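Local coordinates for beta-galactosidase (Trichoderma reesei, PDB 3OG2), which probably hydrolyses terminal non-reducing beta-D-galactose residues from beta-D-galactosides, as a family 35 glycoside hydrolase built round a TIM barrel, at residues N320-F325 with Y342-S347; A113-Y118 with I173-E178. All coordinates share one frame; numbering follows the deposited sequence.

Contacts 1 and 2 are both buried and both reach the barrel sheet, their centres about 19 Å apart. Contact 2 joins two neighbouring parallel strands by backbone hydrogen bonds and adds an arginine whose guanidinium is salt-bridged to two glutamates. Contact 1 lies where another strand of that sheet gives way to loop, and depends on aromatic rings, a methionine and a single direct hydrogen bond between its segments. They meet where CE2 of Tyr-322 packs 3.7 Å from NH2 of Arg-114, beside residues that bind galactose.

Contact 1: residues N320-F325 with Y342-S347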
ATOM      1  N   ASN A 320       4.738  12.078  -0.678  1.00  6.48           N
ATOM      2  CA  ASN A 320       4.121  10.856  -0.184  1.00  6.43           C
ATOM      3  C   ASN A 320       4.291   9.740  -1.204  1.00  6.05           C
ATOM      4  O   ASN A 320       4.037   9.941  -2.391  1.00  8.59           O
ATOM      5  CB  ASN A 320       2.642  11.095   0.083  1.00  7.07           C
ATOM      6  CG  ASN A 320       1.913   9.825   0.518  1.00  7.27           C
ATOM      7  OD1 ASN A 320       2.277   9.199   1.529  1.00  8.07           O
ATOM      8  ND2 ASN A 320       0.903   9.403  -0.215  1.00  8.14           N
ATOM      9  N   ILE A 321       4.741   8.599  -0.702  1.00  6.66           N
ATOM     10  CA  ILE A 321       5.039   7.440  -1.542  1.00  6.61           C
ATOM     11  C   ILE A 321       3.888   6.459  -1.550  1.00  6.46           C
ATOM     12  O   ILE A 321       3.517   5.882  -0.527  1.00  6.43           O
ATOM     13  CB  ILE A 321       6.319   6.728  -1.023  1.00  7.26           C
ATOM     14  CG1 ILE A 321       7.537   7.688  -0.950  1.00  8.48           C
ATOM     15  CG2 ILE A 321       6.636   5.473  -1.861  1.00  8.40           C
ATOM     16  CD1 ILE A 321       7.755   8.471  -2.256  1.00 10.07           C
ATOM     17  N   TYR A 322       3.246   6.311  -2.749  1.00  6.24           N
ATOM     18  CA  TYR A 322       2.050   5.469  -2.920  1.00  6.42           C
ATOM     19  C   TYR A 322       2.533   4.221  -3.646  1.00  5.98           C
ATOM     20  O   TYR A 322       2.906   4.386  -4.832  1.00  6.53           O
ATOM     21  CB  TYR A 322       0.997   6.258  -3.733  1.00  6.66           C
ATOM     22  CG  TYR A 322      -0.306   5.487  -3.813  1.00  6.48           C
ATOM     23  CD1 TYR A 322      -0.472   4.339  -4.587  1.00  6.33           C
ATOM     24  CD2 TYR A 322      -1.435   5.893  -3.081  1.00  7.43           C
ATOM     25  CE1 TYR A 322      -1.640   3.649  -4.653  1.00  7.05           C
ATOM     26  CE2 TYR A 322      -2.646   5.212  -3.117  1.00  7.07           C
ATOM     27  CZ  TYR A 322      -2.737   4.089  -3.902  1.00  7.00           C
ATOM     28  OH  TYR A 322      -3.908   3.368  -3.924  1.00  8.16           O
ATOM     29  N   MET A 323       2.410   3.002  -3.153  1.00  6.99           N
ATOM     30  CA  MET A 323       2.158   2.635  -1.755  1.00  6.92           C
ATOM     31  C   MET A 323       3.503   2.501  -1.017  1.00  6.41           C
ATOM     32  O   MET A 323       4.535   2.219  -1.648  1.00  7.16           O
ATOM     33  CB  MET A 323       1.498   1.259  -1.688  1.00  7.15           C
ATOM     34  CG  MET A 323       0.088   1.200  -2.319  1.00  7.61           C
ATOM     35  SD  MET A 323      -1.081   2.340  -1.560  1.00  7.06           S
ATOM     36  CE  MET A 323      -1.313   1.588   0.053  1.00  7.74           C
ATOM     37  N   THR A 324       3.465   2.624   0.299  1.00  6.74           N
ATOM     38  CA  THR A 324       4.605   2.218   1.126  1.00  6.34           C
ATOM     39  C   THR A 324       4.352   0.851   1.742  1.00  6.25           C
ATOM     40  O   THR A 324       5.256   0.026   1.737  1.00  7.49           O
ATOM     41  CB  THR A 324       4.908   3.312   2.151  1.00  7.39           C
ATOM     42  OG1 THR A 324       5.333   4.494   1.409  1.00  7.77           O
ATOM     43  CG2 THR A 324       6.055   2.945   3.067  1.00  8.45           C
ATOM     44  N   PHE A 325       3.151   0.599   2.226  1.00  6.96           N
ATOM     45  CA  PHE A 325       2.719  -0.741   2.608  1.00  6.65           C
ATOM     46  C   PHE A 325       1.365  -0.950   1.913  1.00  6.79           C
ATOM     47  O   PHE A 325       0.459  -0.132   2.184  1.00  7.41           O
ATOM     48  CB  PHE A 325       2.597  -0.900   4.133  1.00  7.18           C
ATOM     49  CG  PHE A 325       1.826  -2.180   4.474  1.00  6.52           C
ATOM     50  CD1 PHE A 325       2.395  -3.424   4.280  1.00  7.39           C
ATOM     51  CD2 PHE A 325       0.523  -2.067   4.984  1.00  8.58           C
ATOM     52  CE1 PHE A 325       1.669  -4.579   4.587  1.00  7.93           C
ATOM     53  CE2 PHE A 325      -0.179  -3.227   5.284  1.00 10.77           C
ATOM     54  CZ  PHE A 325       0.400  -4.471   5.098  1.00  9.31           C
ATOM     55  N   TYR A 342      -2.429  -6.819  -2.746  1.00  7.10           N
ATOM     56  CA  TYR A 342      -2.097  -5.415  -3.057  1.00  7.78           C
ATOM     57  C   TYR A 342      -0.659  -5.162  -2.568  1.00  6.25           C
ATOM     58  O   TYR A 342      -0.309  -4.095  -2.089  1.00  7.12           O
ATOM     59  CB  TYR A 342      -3.028  -4.427  -2.402  1.00  7.14           C
ATOM     60  CG  TYR A 342      -3.139  -3.070  -3.099  1.00  6.58           C
ATOM     61  CD1 TYR A 342      -3.423  -2.932  -4.468  1.00  7.00           C
ATOM     62  CD2 TYR A 342      -2.933  -1.913  -2.356  1.00  6.89           C
ATOM     63  CE1 TYR A 342      -3.515  -1.669  -5.073  1.00  7.01           C
ATOM     64  CE2 TYR A 342      -3.049  -0.623  -2.949  1.00  7.17           C
ATOM     65  CZ  TYR A 342      -3.328  -0.555  -4.308  1.00  7.48           C
ATOM     66  OH  TYR A 342      -3.450   0.713  -4.816  1.00  7.96           O
ATOM     67  N   ASP A 343       0.233  -6.164  -2.764  1.00  6.89           N
ATOM     68  CA  ASP A 343       1.618  -5.957  -2.356  1.00  6.94           C
ATOM     69  C   ASP A 343       2.218  -4.715  -3.036  1.00  5.98           C
ATOM     70  O   ASP A 343       2.994  -3.997  -2.404  1.00  6.45           O
ATOM     71  CB  ASP A 343       2.449  -7.180  -2.726  1.00  6.76           C
ATOM     72  CG  ASP A 343       3.932  -7.014  -2.461  1.00  7.28           C
ATOM     73  OD1 ASP A 343       4.373  -7.377  -1.329  1.00  8.05           O
ATOM     74  OD2 ASP A 343       4.640  -6.499  -3.357  1.00  7.39           O
ATOM     75  N   TYR A 344       1.831  -4.506  -4.286  1.00  6.44           N
ATOM     76  CA  TYR A 344       2.177  -3.238  -5.003  1.00  6.80           C
ATOM     77  C   TYR A 344       3.640  -3.213  -5.378  1.00  6.48           C
ATOM     78  O   TYR A 344       4.078  -2.198  -5.943  1.00  8.04           O
ATOM     79  CB  TYR A 344       1.752  -1.984  -4.214  1.00  7.20           C
ATOM     80  CG  TYR A 344       1.338  -0.813  -5.076  1.00  7.14           C
ATOM     81  CD1 TYR A 344       0.061  -0.759  -5.668  1.00  9.16           C
ATOM     82  CD2 TYR A 344       2.233   0.250  -5.283  1.00  7.51           C
ATOM     83  CE1 TYR A 344      -0.306   0.333  -6.457  1.00  8.31           C
ATOM     84  CE2 TYR A 344       1.872   1.340  -6.074  1.00  7.60           C
ATOM     85  CZ  TYR A 344       0.614   1.357  -6.639  1.00  8.21           C
ATOM     86  OH  TYR A 344       0.283   2.450  -7.435  1.00  9.15           O
ATOM     87  N   GLY A 345       4.437  -4.244  -5.075  1.00  6.35           N
ATOM     88  CA  GLY A 345       5.885  -4.095  -5.230  1.00  7.28           C
ATOM     89  C   GLY A 345       6.458  -3.045  -4.260  1.00  6.42           C
ATOM     90  O   GLY A 345       7.565  -2.564  -4.524  1.00  8.59           O
ATOM     91  N   ALA A 346       5.759  -2.722  -3.173  1.00  6.57           N
ATOM     92  CA  ALA A 346       6.127  -1.617  -2.287  1.00  6.93           C
ATOM     93  C   ALA A 346       7.360  -1.948  -1.446  1.00  6.75           C
ATOM     94  O   ALA A 346       7.801  -3.092  -1.325  1.00  8.01           O
ATOM     95  CB  ALA A 346       4.959  -1.302  -1.355  1.00  6.78           C
ATOM     96  N   SER A 347       7.899  -0.887  -0.852  1.00  6.82           N
ATOM     97  CA  SER A 347       9.087  -1.043   0.029  1.00  8.04           C
ATOM     98  C   SER A 347       8.802  -1.916   1.232  1.00  6.76           C
ATOM     99  O   SER A 347       9.750  -2.563   1.685  1.00  8.09           O
ATOM    100  CB  SER A 347       9.611   0.305   0.496  1.00  8.24           C
ATOM    101  OG  SER A 347       8.623   1.046   1.174  1.00  9.89           O
TER
HETATM  102  O   HOH W   1       7.273   1.851  -1.382  1.00  8.27           O
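A cis peptide bond between Tyr-322 and Met-323, with no proline to favour it, joins the two residues whose side chains meet Tyr-342 and Tyr-344. The bend of the methionine at chi2 (-59°) brings SD over the centre of the Tyr-322 ring, 3.3 Å above its plane. Its CG meanwhile lies over one face of Tyr-344, a CH-pi contact 3.8 Å from the ring centroid, and also touches CE2 of Tyr-342 at 3.7 Å. Three tyrosines thus share one thioether chain.

The rings are turned against one another as well. Tyr-322 presents its edge to the face of Tyr-344 in an offset edge-to-face pair, the planes 75° apart. Its hydroxyl donates to OH of Tyr-342 at 2.8 Å, and that second hydroxyl is in turn hydrogen-bonded to Glu-122, a galactose-binding residue; Arg-51 makes a cation-pi contact with the Tyr-342 ring. Such a chain of contacts would limit the rotation of both phenols beside the sugar site.

The setting is the end of strand 318-321, the last strand of the TIM barrel, and the loop that leads on to helix 357-370. Non-proline cis bonds at this place recur among clan GH-A glycosidases. Within the loop, Asp-343 to Ala-346 form a type I' turn, and OD2 of Asp-343 accepts from N of Gly-345 in an Asx turn while also pairing with Arg-356. The turn directs the methyl of Ala-346 toward the other backbone, its CB 3.4 Å from O of Thr-324. Beside this methyl, a water bridges the segments, hydrogen-bonded to O of Met-323 at 2.8 Å and accepting from N of Ser-347 at 2.9 Å.

Contact 2: residues A113-Y118 with I173-E178; sequences ARPGPY and ILYQPE
Ala-113 is paired with Tyr-175 in a parallel bridge, the short strand axes 4.8 Å apart at closest and 21° from exact alignment. Ala-113 makes both hydrogen bonds of this bridge, its N donating to O of Leu-174 at 3.0 Å and its O accepting from N of Gln-176 at 2.9 Å. Further along the pairing becomes irregular. N of Gly-116 and O of Gln-176 are bridged by a water, which also donates to O of Glu-178, before N of Glu-178 reaches O of Gly-116 directly, ahead of the cis bond to Pro-117.

Among the side chains, NH1 of Arg-114 donates to OE1 of Gln-176 at 2.9 Å. With CG trans to the backbone N (chi1 175°), the extended glutamine chain carries its amide out to this partner. The oxygen lies in the guanidinium plane, yet the amide is turned almost perpendicular to it, at 89°. NE2 of the same amide holds O of Glu-178, which fixes its flip. The arginine also forms salt bridges with Glu-46 and the galactose-binding Glu-278.

Pro-115 rides over Tyr-175: its CD stands over one ring face, 4.1 Å from the centroid, while CG reaches the phenol oxygen at 3.2 Å.

Strands 110-116 and 172-177 form a beta-alpha-beta crossover of the barrel through helix 144-163. Ile-157 and Ile-161 of that helix pack on Pro-115, whereas Arg-114 packs on strands 72-76 and 275-280.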
ATOM      1  N   ALA A 113      -5.136  12.533   6.051  1.00  6.56           N
ATOM      2  CA  ALA A 113      -6.377  11.771   5.928  1.00  7.26           C
ATOM      3  C   ALA A 113      -7.019  12.023   4.574  1.00  6.94           C
ATOM      4  O   ALA A 113      -7.192  13.195   4.212  1.00  7.49           O
ATOM      5  CB  ALA A 113      -7.346  12.213   7.039  1.00  7.63           C
ATOM      6  N   ARG A 114      -7.387  10.939   3.883  1.00  6.50           N
ATOM      7  CA  ARG A 114      -7.931  11.063   2.511  1.00  6.58           C
ATOM      8  C   ARG A 114      -9.193  10.224   2.452  1.00  5.80           C
ATOM      9  O   ARG A 114      -9.166   9.074   1.938  1.00  7.34           O
ATOM     10  CB  ARG A 114      -6.867  10.657   1.470  1.00  6.92           C
ATOM     11  CG  ARG A 114      -5.462  11.148   1.806  1.00  7.64           C
ATOM     12  CD  ARG A 114      -4.537  11.212   0.617  1.00  7.81           C
ATOM     13  NE  ARG A 114      -4.248   9.901   0.054  1.00  7.63           N
ATOM     14  CZ  ARG A 114      -4.081   9.697  -1.247  1.00  7.02           C
ATOM     15  NH1 ARG A 114      -4.255  10.665  -2.161  1.00  8.35           N
ATOM     16  NH2 ARG A 114      -3.746   8.452  -1.659  1.00  7.46           N
ATOM     17  N   PRO A 115     -10.315  10.720   2.971  1.00  6.30           N
ATOM     18  CA  PRO A 115     -11.498   9.886   3.070  1.00  6.78           C
ATOM     19  C   PRO A 115     -12.407   9.855   1.843  1.00  7.34           C
ATOM     20  O   PRO A 115     -13.460   9.223   1.892  1.00  8.76           O
ATOM     21  CB  PRO A 115     -12.259  10.507   4.267  1.00  7.58           C
ATOM     22  CG  PRO A 115     -11.927  11.955   4.172  1.00  8.57           C
ATOM     23  CD  PRO A 115     -10.479  12.010   3.681  1.00  7.68           C
ATOM     24  N   GLY A 116     -12.036  10.540   0.785  1.00  6.66           N
ATOM     25  CA  GLY A 116     -12.807  10.551  -0.427  1.00  7.93           C
ATOM     26  C   GLY A 116     -13.853  11.660  -0.425  1.00  7.22           C
ATOM     27  O   GLY A 116     -13.489  12.816  -0.190  1.00  9.15           O
ATOM     28  N   PRO A 117     -15.145  11.384  -0.647  1.00  7.82           N
ATOM     29  CA  PRO A 117     -15.776  10.077  -0.774  1.00  8.60           C
ATOM     30  C   PRO A 117     -15.286   9.146  -1.867  1.00  7.29           C
ATOM     31  O   PRO A 117     -15.219   7.927  -1.625  1.00  8.64           O
ATOM     32  CB  PRO A 117     -17.248  10.424  -1.127  1.00 11.84           C
ATOM     33  CG  PRO A 117     -17.482  11.798  -0.635  1.00 11.47           C
ATOM     34  CD  PRO A 117     -16.146  12.493  -0.655  1.00  9.26           C
ATOM     35  N   TYR A 118     -14.839   9.681  -2.989  1.00  6.45           N
ATOM     36  CA  TYR A 118     -14.211   8.887  -4.034  1.00  6.45           C
ATOM     37  C   TYR A 118     -12.719   8.772  -3.734  1.00  6.70           C
ATOM     38  O   TYR A 118     -12.048   9.809  -3.541  1.00  7.74           O
ATOM     39  CB  TYR A 118     -14.438   9.554  -5.408  1.00  8.04           C
ATOM     40  CG  TYR A 118     -13.922   8.570  -6.460  1.00  7.21           C
ATOM     41  CD1 TYR A 118     -14.648   7.399  -6.706  1.00  7.70           C
ATOM     42  CD2 TYR A 118     -12.737   8.797  -7.163  1.00  7.88           C
ATOM     43  CE1 TYR A 118     -14.218   6.486  -7.653  1.00  7.96           C
ATOM     44  CE2 TYR A 118     -12.272   7.872  -8.098  1.00  8.07           C
ATOM     45  CZ  TYR A 118     -13.026   6.717  -8.326  1.00  7.59           C
ATOM     46  OH  TYR A 118     -12.566   5.767  -9.224  1.00  9.54           O
ATOM     47  N   ILE A 173      -2.726  15.958  10.456  1.00  6.89           N
ATOM     48  CA  ILE A 173      -2.241  17.314  10.156  1.00  6.32           C
ATOM     49  C   ILE A 173      -2.762  17.888   8.849  1.00  7.01           C
ATOM     50  O   ILE A 173      -2.660  19.092   8.638  1.00  8.12           O
ATOM     51  CB  ILE A 173      -0.676  17.316  10.116  1.00  6.69           C
ATOM     52  CG1 ILE A 173      -0.101  16.348   9.083  1.00  7.72           C
ATOM     53  CG2 ILE A 173      -0.133  17.096  11.519  1.00  7.77           C
ATOM     54  CD1 ILE A 173       1.372  16.549   8.817  1.00  9.70           C
ATOM     55  N   LEU A 174      -3.294  17.050   7.967  1.00  7.32           N
ATOM     56  CA  LEU A 174      -3.706  17.474   6.618  1.00  6.63           C
ATOM     57  C   LEU A 174      -4.907  16.615   6.219  1.00  6.16           C
ATOM     58  O   LEU A 174      -5.042  15.487   6.663  1.00  6.91           O
ATOM     59  CB  LEU A 174      -2.630  17.273   5.587  1.00  7.05           C
ATOM     60  CG  LEU A 174      -1.387  18.154   5.733  1.00  7.94           C
ATOM     61  CD1 LEU A 174      -0.300  17.606   4.786  1.00 10.10           C
ATOM     62  CD2 LEU A 174      -1.727  19.608   5.385  1.00  8.60           C
ATOM     63  N   TYR A 175      -5.786  17.205   5.396  1.00  6.42           N
ATOM     64  CA  TYR A 175      -6.946  16.499   4.888  1.00  6.83           C
ATOM     65  C   TYR A 175      -7.056  16.709   3.389  1.00  6.33           C
ATOM     66  O   TYR A 175      -6.982  17.839   2.908  1.00  7.53           O
ATOM     67  CB  TYR A 175      -8.181  17.046   5.615  1.00  6.81           C
ATOM     68  CG  TYR A 175      -9.522  16.448   5.282  1.00  7.06           C
ATOM     69  CD1 TYR A 175     -10.208  16.705   4.083  1.00  8.08           C
ATOM     70  CD2 TYR A 175     -10.145  15.601   6.244  1.00  7.98           C
ATOM     71  CE1 TYR A 175     -11.414  16.140   3.818  1.00  7.55           C
ATOM     72  CE2 TYR A 175     -11.403  15.068   5.966  1.00  9.19           C
ATOM     73  CZ  TYR A 175     -12.030  15.346   4.752  1.00  8.27           C
ATOM     74  OH  TYR A 175     -13.287  14.812   4.496  1.00 10.02           O
ATOM     75  N   GLN A 176      -7.334  15.613   2.671  1.00  6.59           N
ATOM     76  CA  GLN A 176      -7.562  15.714   1.217  1.00  6.78           C
ATOM     77  C   GLN A 176      -9.038  15.454   0.947  1.00  6.89           C
ATOM     78  O   GLN A 176      -9.564  14.358   1.240  1.00  8.44           O
ATOM     79  CB  GLN A 176      -6.737  14.636   0.481  1.00  6.61           C
ATOM     80  CG  GLN A 176      -7.030  14.617  -1.017  1.00  7.11           C
ATOM     81  CD  GLN A 176      -6.368  13.440  -1.676  1.00  6.55           C
ATOM     82  OE1 GLN A 176      -5.118  13.355  -1.764  1.00  7.56           O
ATOM     83  NE2 GLN A 176      -7.152  12.471  -2.185  1.00  7.96           N
ATOM     84  N   PRO A 177      -9.744  16.395   0.333  1.00  8.14           N
ATOM     85  CA  PRO A 177     -11.087  16.183  -0.132  1.00  8.75           C
ATOM     86  C   PRO A 177     -11.059  15.612  -1.562  1.00  7.94           C
ATOM     87  O   PRO A 177     -10.252  16.071  -2.375  1.00  9.79           O
ATOM     88  CB  PRO A 177     -11.677  17.606  -0.144  1.00 11.27           C
ATOM     89  CG  PRO A 177     -10.507  18.539  -0.287  1.00 18.29           C
ATOM     90  CD  PRO A 177      -9.264  17.801   0.083  1.00  9.70           C
ATOM     91  N   GLU A 178     -11.953  14.656  -1.873  1.00  8.24           N
ATOM     92  CA  GLU A 178     -12.022  14.140  -3.271  1.00  8.91           C
ATOM     93  C   GLU A 178     -10.734  13.378  -3.600  1.00  8.88           C
ATOM     94  O   GLU A 178      -9.943  13.032  -2.685  1.00  8.85           O
ATOM     95  CB  GLU A 178     -12.360  15.252  -4.299  1.00  9.12           C
ATOM     96  CG  GLU A 178     -13.730  15.074  -4.966  1.00  9.09           C
ATOM     97  CD  GLU A 178     -13.760  14.016  -6.043  1.00  8.80           C
ATOM     98  OE1 GLU A 178     -12.658  13.567  -6.488  1.00 10.07           O
ATOM     99  OE2 GLU A 178     -14.856  13.605  -6.528  1.00  9.35           O
TER
HETATM  100  O   HOH W   2      -9.801  11.984  -0.097  1.00  8.85           O
HETATM  101  O   HOH W   3     -13.912  14.750   1.899  1.00 12.30           O